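Local coordinates for exopolyphosphatase-related protein (Archaeoglobus fulgidus, PDB 3LLV) that probably binds NAD(P) through this amino-terminal TrkA-N Rossmann domain, part of a longer DHH-family protein that may bind nucleic acid, at residues 9-14 and 73-78; 54-59 and 81-86; 61-66 and 89-94; 96-101 and 116-121. All coordinates share one frame; numbering follows the deposited sequence. Where two conformers were deposited one is given.

Contact 1 of 4, residues 9-14 and 73-78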
loop_
_atom_site.group_PDB
_atom_site.type_symbol
_atom_site.label_atom_id
_atom_site.label_comp_id
_atom_site.label_asym_id
_atom_site.label_seq_id
_atom_site.Cartn_x
_atom_site.Cartn_y
_atom_site.Cartn_z
ATOM N N TYR A 9 -9.357 -2.887 -3.353
ATOM C CA TYR A 9 -7.987 -2.637 -2.892
ATOM C C TYR A 9 -7.714 -1.145 -2.798
ATOM O O TYR A 9 -8.172 -0.358 -3.644
ATOM C CB TYR A 9 -6.941 -3.326 -3.788
ATOM C CG TYR A 9 -7.072 -4.827 -3.808
ATOM C CD1 TYR A 9 -6.502 -5.623 -2.803
ATOM C CD2 TYR A 9 -7.807 -5.455 -4.815
ATOM C CE1 TYR A 9 -6.652 -7.020 -2.815
ATOM C CE2 TYR A 9 -7.961 -6.842 -4.832
ATOM C CZ TYR A 9 -7.385 -7.614 -3.830
ATOM O OH TYR A 9 -7.548 -8.980 -3.851
ATOM N N ILE A 10 -7.017 -0.759 -1.737
ATOM C CA ILE A 10 -6.544 0.603 -1.582
ATOM C C ILE A 10 -5.032 0.604 -1.555
ATOM O O ILE A 10 -4.413 -0.070 -0.732
ATOM C CB ILE A 10 -7.113 1.271 -0.323
ATOM C CG1 ILE A 10 -8.631 1.400 -0.463
ATOM C CG2 ILE A 10 -6.471 2.654 -0.100
ATOM C CD1 ILE A 10 -9.283 1.906 0.772
ATOM N N VAL A 11 -4.442 1.351 -2.486
ATOM C CA VAL A 11 -2.980 1.398 -2.610
ATOM C C VAL A 11 -2.464 2.746 -2.155
ATOM O O VAL A 11 -2.672 3.767 -2.812
ATOM C CB VAL A 11 -2.513 1.093 -4.047
ATOM C CG1 VAL A 11 -0.963 1.187 -4.170
ATOM C CG2 VAL A 11 -2.981 -0.265 -4.476
ATOM N N ILE A 12 -1.743 2.727 -1.034
ATOM C CA ILE A 12 -1.190 3.921 -0.452
ATOM C C ILE A 12 0.255 3.983 -0.886
ATOM O O ILE A 12 1.010 3.010 -0.720
ATOM C CB ILE A 12 -1.324 3.913 1.091
ATOM C CG1 ILE A 12 -2.821 3.901 1.481
ATOM C CG2 ILE A 12 -0.551 5.078 1.709
ATOM C CD1 ILE A 12 -3.045 3.611 2.954
ATOM N N GLY A 13 0.635 5.122 -1.449
ATOM C CA GLY A 13 1.978 5.327 -1.987
ATOM C C GLY A 13 1.871 5.125 -3.488
ATOM O O GLY A 13 1.561 4.019 -3.959
ATOM N N SER A 14 2.112 6.183 -4.229
ATOM C CA SER A 14 2.034 6.093 -5.676
ATOM C C SER A 14 3.415 6.240 -6.300
ATOM O O SER A 14 3.592 6.886 -7.348
ATOM C CB SER A 14 1.007 7.087 -6.223
ATOM O OG SER A 14 -0.298 6.648 -5.882
ATOM N N ALA A 73 -7.930 -5.606 0.917
ATOM C CA ALA A 73 -6.689 -5.220 1.557
ATOM C C ALA A 73 -6.320 -3.777 1.271
ATOM O O ALA A 73 -6.633 -3.228 0.197
ATOM C CB ALA A 73 -5.522 -6.179 1.161
ATOM N N VAL A 74 -5.653 -3.169 2.258
ATOM C CA VAL A 74 -5.002 -1.898 2.097
ATOM C C VAL A 74 -3.520 -2.209 1.930
ATOM O O VAL A 74 -2.942 -2.916 2.755
ATOM C CB VAL A 74 -5.235 -1.005 3.330
ATOM C CG1 VAL A 74 -4.370 0.280 3.259
ATOM C CG2 VAL A 74 -6.724 -0.663 3.465
ATOM N N LEU A 75 -2.918 -1.667 0.872
ATOM C CA LEU A 75 -1.519 -1.953 0.549
ATOM C C LEU A 75 -0.702 -0.690 0.834
ATOM O O LEU A 75 -0.916 0.353 0.225
ATOM C CB LEU A 75 -1.375 -2.403 -0.907
ATOM C CG LEU A 75 -2.328 -3.488 -1.387
ATOM C CD1 LEU A 75 -1.926 -3.857 -2.804
ATOM C CD2 LEU A 75 -2.316 -4.723 -0.478
ATOM N N ILE A 76 0.196 -0.782 1.811
ATOM C CA ILE A 76 1.001 0.380 2.196
ATOM C C ILE A 76 2.348 0.150 1.518
ATOM O O ILE A 76 3.136 -0.711 1.957
ATOM C CB ILE A 76 1.106 0.504 3.738
ATOM C CG1 ILE A 76 -0.290 0.732 4.352
ATOM C CG2 ILE A 76 2.060 1.676 4.116
ATOM C CD1 ILE A 76 -0.349 0.583 5.863
ATOM N N THR A 77 2.611 0.912 0.444
ATOM C CA THR A 77 3.695 0.562 -0.499
ATOM C C THR A 77 4.849 1.555 -0.576
ATOM O O THR A 77 5.783 1.342 -1.349
ATOM C CB THR A 77 3.154 0.369 -1.950
ATOM O OG1 THR A 77 2.823 1.651 -2.483
ATOM C CG2 THR A 77 1.948 -0.484 -1.964
ATOM N N GLY A 78 4.792 2.647 0.189
ATOM C CA GLY A 78 5.841 3.668 0.149
ATOM C C GLY A 78 7.169 3.161 0.673
ATOM O O GLY A 78 7.234 2.152 1.382
HETATM O O HOH W 1 3.021 4.044 1.796
#
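Tyr9 to Ile12 runs parallel to Ala73 to Ile76, the short strand axes approaching to 4.7 Å at an angle of 14°. Backbone bonds alternate from Ile10 N to Ala73 O, Leu75 N to Ile10 O and Ile12 N to Leu75 O. Where the strands give out, Thr77 holds Ile12 O twice: Thr77 N lies 2.9 Å from Ile12 O, nearly along the C=O axis, and Thr77 OG1 lies 2.9 Å from the same Ile12 O, tilted 34° from the carbonyl plane. With chi1 at 73°, Thr77 OG1 stands between its own N and carbonyl carbon, and Thr77 CG2 is turned onto Val11 CG1 (4.0 Å). These are the first and fourth strands of a Rossmann sheet, adjacent at its middle; Gly13 opens the turn that in dinucleotide-binding relatives approaches the cofactor. Any CB on Gly13 would clash with Gly78 N and Thr77 OG1. On one face of the sheet Ile12 CD1 reaches Val74 CG1 (3.6 Å), and Ile87 and Leu91 of helix 81-94 lie over these two residues. On the other face Val11 CG2 meets Leu75 CD1 (4.1 Å) and Tyr9 CD1 meets Ala73 CB (4.1 Å), with helix 16-27 touching Tyr9 through Leu25 and Val11 through Val22.

Contact 2 of 4, residues 54-59 and 81-86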
loop_
_atom_site.group_PDB
_atom_site.type_symbol
_atom_site.label_atom_id
_atom_site.label_comp_id
_atom_site.label_asym_id
_atom_site.label_seq_id
_atom_site.Cartn_x
_atom_site.Cartn_y
_atom_site.Cartn_z
ATOM N N ILE A 54 -5.827 12.589 -3.770
ATOM C CA ILE A 54 -4.827 13.303 -2.986
ATOM C C ILE A 54 -5.290 13.280 -1.545
ATOM O O ILE A 54 -6.360 13.789 -1.227
ATOM C CB ILE A 54 -4.672 14.776 -3.444
ATOM C CG1 ILE A 54 -4.119 14.881 -4.877
ATOM C CG2 ILE A 54 -3.814 15.603 -2.447
ATOM C CD1 ILE A 54 -4.505 16.186 -5.586
ATOM N N ALA A 55 -4.498 12.673 -0.670
ATOM C CA ALA A 55 -4.825 12.618 0.741
ATOM C C ALA A 55 -3.555 12.384 1.547
ATOM O O ALA A 55 -2.580 11.833 1.033
ATOM C CB ALA A 55 -5.805 11.490 1.007
ATOM N N ASP A 56 -3.576 12.833 2.798
ATOM C CA ASP A 56 -2.514 12.521 3.742
ATOM C C ASP A 56 -2.864 11.192 4.407
ATOM O O ASP A 56 -3.817 11.147 5.174
ATOM C CB ASP A 56 -2.411 13.641 4.776
ATOM C CG ASP A 56 -1.322 13.386 5.827
ATOM O OD1 ASP A 56 -0.770 12.271 5.906
ATOM O OD2 ASP A 56 -1.022 14.335 6.586
ATOM N N PRO A 57 -2.101 10.100 4.124
ATOM C CA PRO A 57 -2.472 8.784 4.640
ATOM C C PRO A 57 -2.189 8.575 6.137
ATOM O O PRO A 57 -2.364 7.471 6.665
ATOM C CB PRO A 57 -1.661 7.812 3.762
ATOM C CG PRO A 57 -0.426 8.580 3.422
ATOM C CD PRO A 57 -0.896 10.031 3.264
ATOM N N THR A 58 -1.769 9.641 6.819
ATOM C CA THR A 58 -1.729 9.606 8.281
ATOM C C THR A 58 -2.951 10.333 8.876
ATOM O O THR A 58 -3.115 10.416 10.083
ATOM C CB THR A 58 -0.387 10.151 8.847
ATOM O OG1 THR A 58 -0.333 11.569 8.689
ATOM C CG2 THR A 58 0.789 9.533 8.149
ATOM N N ASP A 59 -3.847 10.789 8.013
ATOM C CA ASP A 59 -5.043 11.510 8.422
ATOM C C ASP A 59 -6.168 10.508 8.720
ATOM O O ASP A 59 -6.722 9.919 7.815
ATOM C CB ASP A 59 -5.381 12.538 7.305
ATOM C CG ASP A 59 -6.724 13.252 7.480
ATOM O OD1 ASP A 59 -7.390 13.123 8.533
ATOM O OD2 ASP A 59 -7.104 13.987 6.532
ATOM N N ASP A 81 10.003 3.764 5.872
ATOM C CA ASP A 81 9.523 2.978 7.027
ATOM C C ASP A 81 8.818 3.829 8.070
ATOM O O ASP A 81 7.734 3.475 8.537
ATOM C CB ASP A 81 10.668 2.201 7.698
ATOM C CG ASP A 81 11.140 1.015 6.878
ATOM O OD1 ASP A 81 10.458 0.668 5.888
ATOM O OD2 ASP A 81 12.200 0.407 7.220
ATOM N N GLU A 82 9.413 4.951 8.448
ATOM C CA GLU A 82 8.822 5.727 9.543
ATOM C C GLU A 82 7.449 6.263 9.148
ATOM O O GLU A 82 6.510 6.222 9.951
ATOM C CB GLU A 82 9.770 6.814 10.040
ATOM C CG GLU A 82 10.975 6.228 10.839
ATOM C CD GLU A 82 10.556 5.210 11.922
ATOM O OE1 GLU A 82 9.658 5.527 12.748
ATOM O OE2 GLU A 82 11.139 4.092 11.954
ATOM N N PHE A 83 7.325 6.679 7.893
ATOM C CA PHE A 83 6.054 7.142 7.366
ATOM C C PHE A 83 5.021 6.032 7.285
ATOM O O PHE A 83 3.855 6.225 7.671
ATOM C CB PHE A 83 6.224 7.841 6.000
ATOM C CG PHE A 83 5.066 8.717 5.618
ATOM C CD1 PHE A 83 4.629 9.737 6.472
ATOM C CD2 PHE A 83 4.427 8.554 4.391
ATOM C CE1 PHE A 83 3.562 10.548 6.115
ATOM C CE2 PHE A 83 3.352 9.376 4.025
ATOM C CZ PHE A 83 2.925 10.364 4.885
ATOM N N ASN A 84 5.451 4.852 6.834
ATOM C CA ASN A 84 4.549 3.708 6.726
ATOM C C ASN A 84 4.005 3.287 8.098
ATOM O O ASN A 84 2.865 2.864 8.206
ATOM C CB ASN A 84 5.263 2.517 6.057
ATOM C CG ASN A 84 5.424 2.698 4.560
ATOM O OD1 ASN A 84 5.053 3.730 3.988
ATOM N ND2 ASN A 84 6.007 1.694 3.916
ATOM N N LEU A 85 4.815 3.434 9.147
ATOM C CA LEU A 85 4.378 3.041 10.481
ATOM C C LEU A 85 3.296 4.018 10.939
ATOM O O LEU A 85 2.266 3.614 11.503
ATOM C CB LEU A 85 5.573 2.985 11.458
ATOM C CG LEU A 85 5.270 2.456 12.846
ATOM C CD1 LEU A 85 4.847 0.969 12.775
ATOM C CD2 LEU A 85 6.500 2.575 13.722
ATOM N N LYS A 86 3.514 5.306 10.653
ATOM C CA LYS A 86 2.522 6.328 10.970
ATOM C C LYS A 86 1.219 6.078 10.223
ATOM O O LYS A 86 0.120 6.239 10.803
ATOM C CB LYS A 86 3.074 7.709 10.658
ATOM C CG LYS A 86 4.039 8.219 11.700
ATOM C CD LYS A 86 4.600 9.565 11.259
ATOM C CE LYS A 86 5.135 10.365 12.434
ATOM N NZ LYS A 86 6.199 9.634 13.177
#
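Thr58 CG2 is the methyl on which the two segments meet most closely, 3.6 Å from Phe83 CE1 and 3.9 Å from Lys86 CB. Pro57 adds the second apolar touch, its CG 3.9 Å from Phe83 CE2, and Thr58 and Pro57 each cross the phenyl at about a right angle. Phe83 CG lies opposite its backbone N (chi1 -161°), which swings the ring off the helix toward the loop. This tight patch continues inward, where Pro57 packs on Ile12 and Ile87. Its outer side is loose: Asp56 and Lys86 are exposed, and the lysine chain leads away from the loop. The loop keeps its shape by its own bonds. Asp56 to Asp59 form a type I turn, and Asp56 OD1 takes both Thr58 N (3.0 Å, an Asx turn) and Thr58 OG1 (2.9 Å from that OD1) from the same face of the carboxylate. A glycine at Thr58 would probably leave a gap against Phe83 and Lys86 and cost Asp56 OD1 its hydroxyl partner. In related RCK-type domains this loop after the third strand borders the nucleotide site. No hydrogen bond crosses between 54-59 and 81-86, which implies that apolar packing joins the helix to a turn held in shape by the bonds of Asp56 OD1 to Thr58.

Contact 3 of 4, residues 61-66 and 89-94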
loop_
_atom_site.group_PDB
_atom_site.type_symbol
_atom_site.label_atom_id
_atom_site.label_comp_id
_atom_site.label_asym_id
_atom_site.label_seq_id
_atom_site.Cartn_x
_atom_site.Cartn_y
_atom_site.Cartn_z
ATOM N N SER A 61 -9.179 11.045 9.605
ATOM C CA SER A 61 -10.448 11.441 9.002
ATOM C C SER A 61 -10.566 10.978 7.553
ATOM O O SER A 61 -11.679 10.731 7.073
ATOM C CB SER A 61 -10.655 12.953 9.074
ATOM O OG SER A 61 -10.715 13.389 10.419
ATOM N N PHE A 62 -9.431 10.867 6.854
ATOM C CA PHE A 62 -9.468 10.297 5.512
ATOM C C PHE A 62 -10.015 8.870 5.543
ATOM O O PHE A 62 -10.924 8.520 4.776
ATOM C CB PHE A 62 -8.086 10.320 4.835
ATOM C CG PHE A 62 -8.076 9.594 3.527
ATOM C CD1 PHE A 62 -8.731 10.112 2.394
ATOM C CD2 PHE A 62 -7.461 8.370 3.430
ATOM C CE1 PHE A 62 -8.734 9.399 1.199
ATOM C CE2 PHE A 62 -7.451 7.680 2.232
ATOM C CZ PHE A 62 -8.104 8.190 1.120
ATOM N N TYR A 63 -9.492 8.057 6.458
ATOM C CA TYR A 63 -9.962 6.670 6.581
ATOM C C TYR A 63 -11.411 6.577 6.992
ATOM O O TYR A 63 -12.139 5.705 6.518
ATOM C CB TYR A 63 -9.061 5.841 7.510
ATOM C CG TYR A 63 -7.679 5.762 6.939
ATOM C CD1 TYR A 63 -7.453 5.195 5.669
ATOM C CD2 TYR A 63 -6.599 6.278 7.632
ATOM C CE1 TYR A 63 -6.172 5.161 5.124
ATOM C CE2 TYR A 63 -5.319 6.234 7.099
ATOM C CZ TYR A 63 -5.112 5.684 5.848
ATOM O OH TYR A 63 -3.831 5.697 5.338
ATOM N N ARG A 64 -11.843 7.529 7.809
ATOM C CA ARG A 64 -13.244 7.609 8.223
ATOM C C ARG A 64 -14.197 8.002 7.082
ATOM O O ARG A 64 -15.403 7.705 7.158
ATOM C CB ARG A 64 -13.397 8.564 9.417
ATOM C CG ARG A 64 -12.680 8.067 10.654
ATOM C CD ARG A 64 -13.067 8.845 11.904
ATOM N NE ARG A 64 -12.341 8.333 13.068
ATOM C CZ ARG A 64 -12.651 7.243 13.759
ATOM N NH1 ARG A 64 -13.716 6.502 13.455
ATOM N NH2 ARG A 64 -11.890 6.899 14.786
ATOM N N SER A 65 -13.669 8.637 6.033
ATOM C CA SER A 65 -14.475 9.004 4.870
ATOM C C SER A 65 -14.661 7.853 3.875
ATOM O O SER A 65 -15.525 7.924 3.008
ATOM C CB SER A 65 -13.887 10.239 4.171
ATOM O OG SER A 65 -12.709 9.926 3.445
ATOM N N LEU A 66 -13.860 6.795 4.011
ATOM C CA LEU A 66 -13.944 5.638 3.102
ATOM C C LEU A 66 -14.851 4.543 3.647
ATOM O O LEU A 66 -15.010 4.404 4.865
ATOM C CB LEU A 66 -12.556 5.054 2.848
ATOM C CG LEU A 66 -11.481 5.927 2.192
ATOM C CD1 LEU A 66 -10.140 5.209 2.276
ATOM C CD2 LEU A 66 -11.836 6.255 0.738
ATOM N N LYS A 89 -0.568 3.064 11.808
ATOM C CA LYS A 89 -1.179 3.396 13.097
ATOM C C LYS A 89 -2.449 4.230 12.917
ATOM O O LYS A 89 -3.420 4.012 13.644
ATOM C CB LYS A 89 -0.165 4.128 13.972
ATOM C CG LYS A 89 0.891 3.153 14.547
ATOM C CD LYS A 89 1.979 3.869 15.359
ATOM C CE LYS A 89 3.024 2.873 15.828
ATOM N NZ LYS A 89 4.176 3.510 16.522
ATOM N N ALA A 90 -2.426 5.182 11.974
ATOM C CA ALA A 90 -3.619 5.986 11.634
ATOM C C ALA A 90 -4.757 5.078 11.156
ATOM O O ALA A 90 -5.909 5.175 11.628
ATOM C CB ALA A 90 -3.293 7.063 10.552
ATOM N N LEU A 91 -4.422 4.192 10.222
ATOM C CA LEU A 91 -5.366 3.227 9.704
ATOM C C LEU A 91 -5.964 2.409 10.831
ATOM O O LEU A 91 -7.183 2.314 10.941
ATOM C CB LEU A 91 -4.690 2.307 8.664
ATOM C CG LEU A 91 -5.625 1.262 8.055
ATOM C CD1 LEU A 91 -6.806 1.895 7.288
ATOM C CD2 LEU A 91 -4.839 0.290 7.140
ATOM N N ARG A 92 -5.104 1.837 11.668
ATOM C CA ARG A 92 -5.545 0.958 12.754
ATOM C C ARG A 92 -6.388 1.632 13.852
ATOM O O ARG A 92 -7.179 0.957 14.561
ATOM C CB ARG A 92 -4.335 0.205 13.311
ATOM C CG ARG A 92 -3.909 -0.919 12.405
ATOM C CD ARG A 92 -4.810 -2.155 12.612
ATOM N NE ARG A 92 -4.498 -3.182 11.609
ATOM C CZ ARG A 92 -5.053 -3.267 10.405
ATOM N NH1 ARG A 92 -5.969 -2.400 9.997
ATOM N NH2 ARG A 92 -4.641 -4.189 9.557
ATOM N N SER A 93 -6.213 2.946 13.993
ATOM C CA SER A 93 -7.017 3.724 14.934
ATOM C C SER A 93 -8.475 3.799 14.468
ATOM O O SER A 93 -9.368 4.059 15.270
ATOM C CB SER A 93 -6.446 5.126 15.108
ATOM O OG SER A 93 -6.812 5.947 14.012
ATOM N N VAL A 94 -8.699 3.555 13.172
ATOM C CA VAL A 94 -10.030 3.598 12.536
ATOM C C VAL A 94 -10.607 2.215 12.197
ATOM O O VAL A 94 -11.815 2.001 12.367
ATOM C CB VAL A 94 -9.998 4.457 11.231
ATOM C CG1 VAL A 94 -11.364 4.479 10.526
ATOM C CG2 VAL A 94 -9.545 5.900 11.549
#
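Tyr63 and Leu91 make the CH-pi contact at the heart of this helix pair: Leu91 CD1 stands 4.0 Å from the centroid of the Tyr63 ring, 19° off its normal. The opposite face of that ring carries Phe62 CD2 from its own helix, so the phenol is sandwiched. Ala90 CB comes instead at the ring edge, 4.1 Å from Tyr63 CE2. Further apolar packing falls to Val94, whose CG1 meets Tyr63 CB at 4.0 Å and Arg64 CG at 3.8 Å. The axes of 61-65 and 89-94 pass 9.1 Å apart with a signed crossing angle of -49°. Both helices lie on one side of the Rossmann sheet, since Tyr63 reaches Ile12 and Leu91 reaches Val74, which share a face of the central strands. The charged end of Arg64 makes no hydrogen bond across the pair. Its chain, extended from CG to NE, reaches across to the Ser93-Val94 end of the other segment and lays one guanidinium face against Val94 CG2, while Arg64 NH2 stays 3.8 Å from Ser93 O, too long for a bond. Hydrogen bonds stay within each segment or lead outside the pair. Ser65 OG binds Phe62 O and Ser93 OG binds Ala90 O (2.7 Å), each hydroxyl turning back onto its own helix, and the phenol hydroxyl of Tyr63 bonds to Pro57 O in the loop ahead of its helix.

Contact 4 of 4, residues 96-101 and 116-121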
loop_
_atom_site.group_PDB
_atom_site.type_symbol
_atom_site.label_atom_id
_atom_site.label_comp_id
_atom_site.label_asym_id
_atom_site.label_seq_id
_atom_site.Cartn_x
_atom_site.Cartn_y
_atom_site.Cartn_z
ATOM N N ASP A 96 -9.897 -2.294 11.359
ATOM C CA ASP A 96 -9.096 -3.521 11.324
ATOM C C ASP A 96 -8.858 -4.071 9.903
ATOM O O ASP A 96 -8.363 -5.205 9.747
ATOM C CB ASP A 96 -9.692 -4.591 12.257
ATOM C CG ASP A 96 -10.968 -5.221 11.704
ATOM O OD1 ASP A 96 -11.464 -4.774 10.646
ATOM O OD2 ASP A 96 -11.488 -6.154 12.372
ATOM N N VAL A 97 -9.205 -3.280 8.880
ATOM C CA VAL A 97 -9.113 -3.755 7.507
ATOM C C VAL A 97 -7.739 -4.390 7.224
ATOM O O VAL A 97 -6.697 -3.860 7.641
ATOM C CB VAL A 97 -9.450 -2.638 6.482
ATOM C CG1 VAL A 97 -8.503 -1.413 6.650
ATOM C CG2 VAL A 97 -9.413 -3.214 5.050
ATOM N N TYR A 98 -7.728 -5.534 6.552
ATOM C CA TYR A 98 -6.474 -6.241 6.302
ATOM C C TYR A 98 -5.444 -5.327 5.611
ATOM O O TYR A 98 -5.787 -4.635 4.638
ATOM C CB TYR A 98 -6.801 -7.421 5.415
ATOM C CG TYR A 98 -5.734 -8.468 5.332
ATOM C CD1 TYR A 98 -5.741 -9.555 6.195
ATOM C CD2 TYR A 98 -4.730 -8.392 4.365
ATOM C CE1 TYR A 98 -4.777 -10.534 6.115
ATOM C CE2 TYR A 98 -3.761 -9.403 4.261
ATOM C CZ TYR A 98 -3.796 -10.456 5.150
ATOM O OH TYR A 98 -2.834 -11.460 5.074
ATOM N N ALA A 99 -4.218 -5.294 6.145
ATOM C CA ALA A 99 -3.167 -4.410 5.612
ATOM C C ALA A 99 -1.888 -5.175 5.350
ATOM O O ALA A 99 -1.469 -6.020 6.166
ATOM C CB ALA A 99 -2.892 -3.244 6.557
ATOM N N ILE A 100 -1.285 -4.904 4.191
ATOM C CA ILE A 100 0.012 -5.505 3.860
ATOM C C ILE A 100 0.942 -4.328 3.712
ATOM O O ILE A 100 0.642 -3.387 2.985
ATOM C CB ILE A 100 -0.029 -6.279 2.548
ATOM C CG1 ILE A 100 -1.119 -7.372 2.593
ATOM C CG2 ILE A 100 1.377 -6.858 2.242
ATOM C CD1 ILE A 100 -1.267 -8.126 1.276
ATOM N N VAL A 101 2.068 -4.372 4.424
ATOM C CA VAL A 101 2.901 -3.185 4.538
ATOM C C VAL A 101 4.318 -3.476 4.104
ATOM O O VAL A 101 4.891 -4.469 4.525
ATOM C CB VAL A 101 2.903 -2.689 5.996
ATOM C CG1 VAL A 101 3.554 -1.316 6.087
ATOM C CG2 VAL A 101 1.470 -2.671 6.535
ATOM N N GLY A 116 -0.062 -3.744 13.993
ATOM C CA GLY A 116 -1.242 -4.289 13.332
ATOM C C GLY A 116 -1.129 -4.631 11.853
ATOM O O GLY A 116 -2.155 -4.843 11.193
ATOM N N ALA A 117 0.085 -4.686 11.303
ATOM C CA ALA A 117 0.249 -5.179 9.922
ATOM C C ALA A 117 -0.101 -6.658 9.896
ATOM O O ALA A 117 0.513 -7.434 10.661
ATOM C CB ALA A 117 1.686 -4.970 9.426
ATOM N N ASN A 118 -1.056 -7.053 9.043
ATOM C CA ASN A 118 -1.363 -8.483 8.853
ATOM C C ASN A 118 -0.209 -9.219 8.205
ATOM O O ASN A 118 0.129 -10.349 8.586
ATOM C CB ASN A 118 -2.620 -8.703 8.035
ATOM C CG ASN A 118 -3.859 -8.128 8.702
ATOM O OD1 ASN A 118 -4.708 -8.858 9.273
ATOM N ND2 ASN A 118 -3.979 -6.836 8.641
ATOM N N LEU A 119 0.395 -8.579 7.208
ATOM C CA LEU A 119 1.574 -9.114 6.538
ATOM C C LEU A 119 2.557 -7.975 6.313
ATOM O O LEU A 119 2.151 -6.849 6.033
ATOM C CB LEU A 119 1.237 -9.734 5.193
ATOM C CG LEU A 119 0.412 -11.014 5.221
ATOM C CD1 LEU A 119 0.070 -11.469 3.792
ATOM C CD2 LEU A 119 1.135 -12.152 5.986
ATOM N N VAL A 120 3.835 -8.303 6.462
ATOM C CA VAL A 120 4.928 -7.417 6.134
ATOM C C VAL A 120 5.645 -7.918 4.870
ATOM O O VAL A 120 6.008 -9.095 4.782
ATOM C CB VAL A 120 5.876 -7.272 7.328
ATOM C CG1 VAL A 120 7.230 -6.648 6.891
ATOM C CG2 VAL A 120 5.200 -6.450 8.411
ATOM N N VAL A 121 5.836 -7.030 3.896
ATOM C CA VAL A 121 6.680 -7.341 2.746
ATOM C C VAL A 121 8.015 -6.656 3.026
ATOM O O VAL A 121 8.112 -5.437 2.933
ATOM C CB VAL A 121 6.052 -6.819 1.451
ATOM C CG1 VAL A 121 7.064 -6.843 0.273
ATOM C CG2 VAL A 121 4.808 -7.643 1.099
#
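Val121 N gives the shortest sound polar bond of the pair, 2.8 Å to Val101 O with an N-H...O angle of 162°. Val101 N in turn reaches Leu119 O at 3.0 Å, which sets a parallel ladder with Ile100 beside Leu119 and Val101 beside Val120. At the start of the strands the grip slackens: Ala99 O receives Asn118 N and Leu119 N, both weakly. There the side chains take over. Asn118 CB sits over one face of the Tyr98 ring, 3.6 Å from its centroid, and the amide plane stacks on the ring at 28° to it. With CG opposite the backbone N (chi1 -165°), the Tyr98 ring extends across to the other segment, and Leu119 CD1 comes to its edge, 3.2 Å from Tyr98 OH. A serine replacing Tyr98 would probably uncover Asn118 CB and take from Leu119 CD1 the ring edge it packs on. Farther along, Ile100 CG2 meets Val121 CG2 (3.7 Å), while on the other face Val101 CG2 meets Ala117 CB (3.7 Å). Gly116, with positive phi, ends the preceding helix in a Schellman motif. The pair closes a beta-alpha-beta crossover: helix 109-114 lays Phe112 on Val101 and Val120, helix 81-94 touches Ala99 and Ala117, and strand 73-76 flanks 99-103 on the side away from edge strand 119-122.

In the fold
Contacts 1 and 4 are two joints of one parallel sheet, their centres about 10 Å apart, and strand 73-76 bonds across to the next joint through Val74 N to Tyr98 O (2.8 Å). Contacts 2 and 3 use successive parts of helix 81-94, with centres about 11 Å apart; they also touch where Thr58 O packs on Ala90 CB (3.4 Å). Asn84 ND2 to Gly78 O (2.9 Å) links the helix of contact 2 to contact 1. Arg92, from contact 3, reaches contact 4 through NE to Gly116 O (2.9 Å). By the fold, the NAD(P) site would probably lie by the Gly13 turn of contact 1, with the loop of contact 2 nearby.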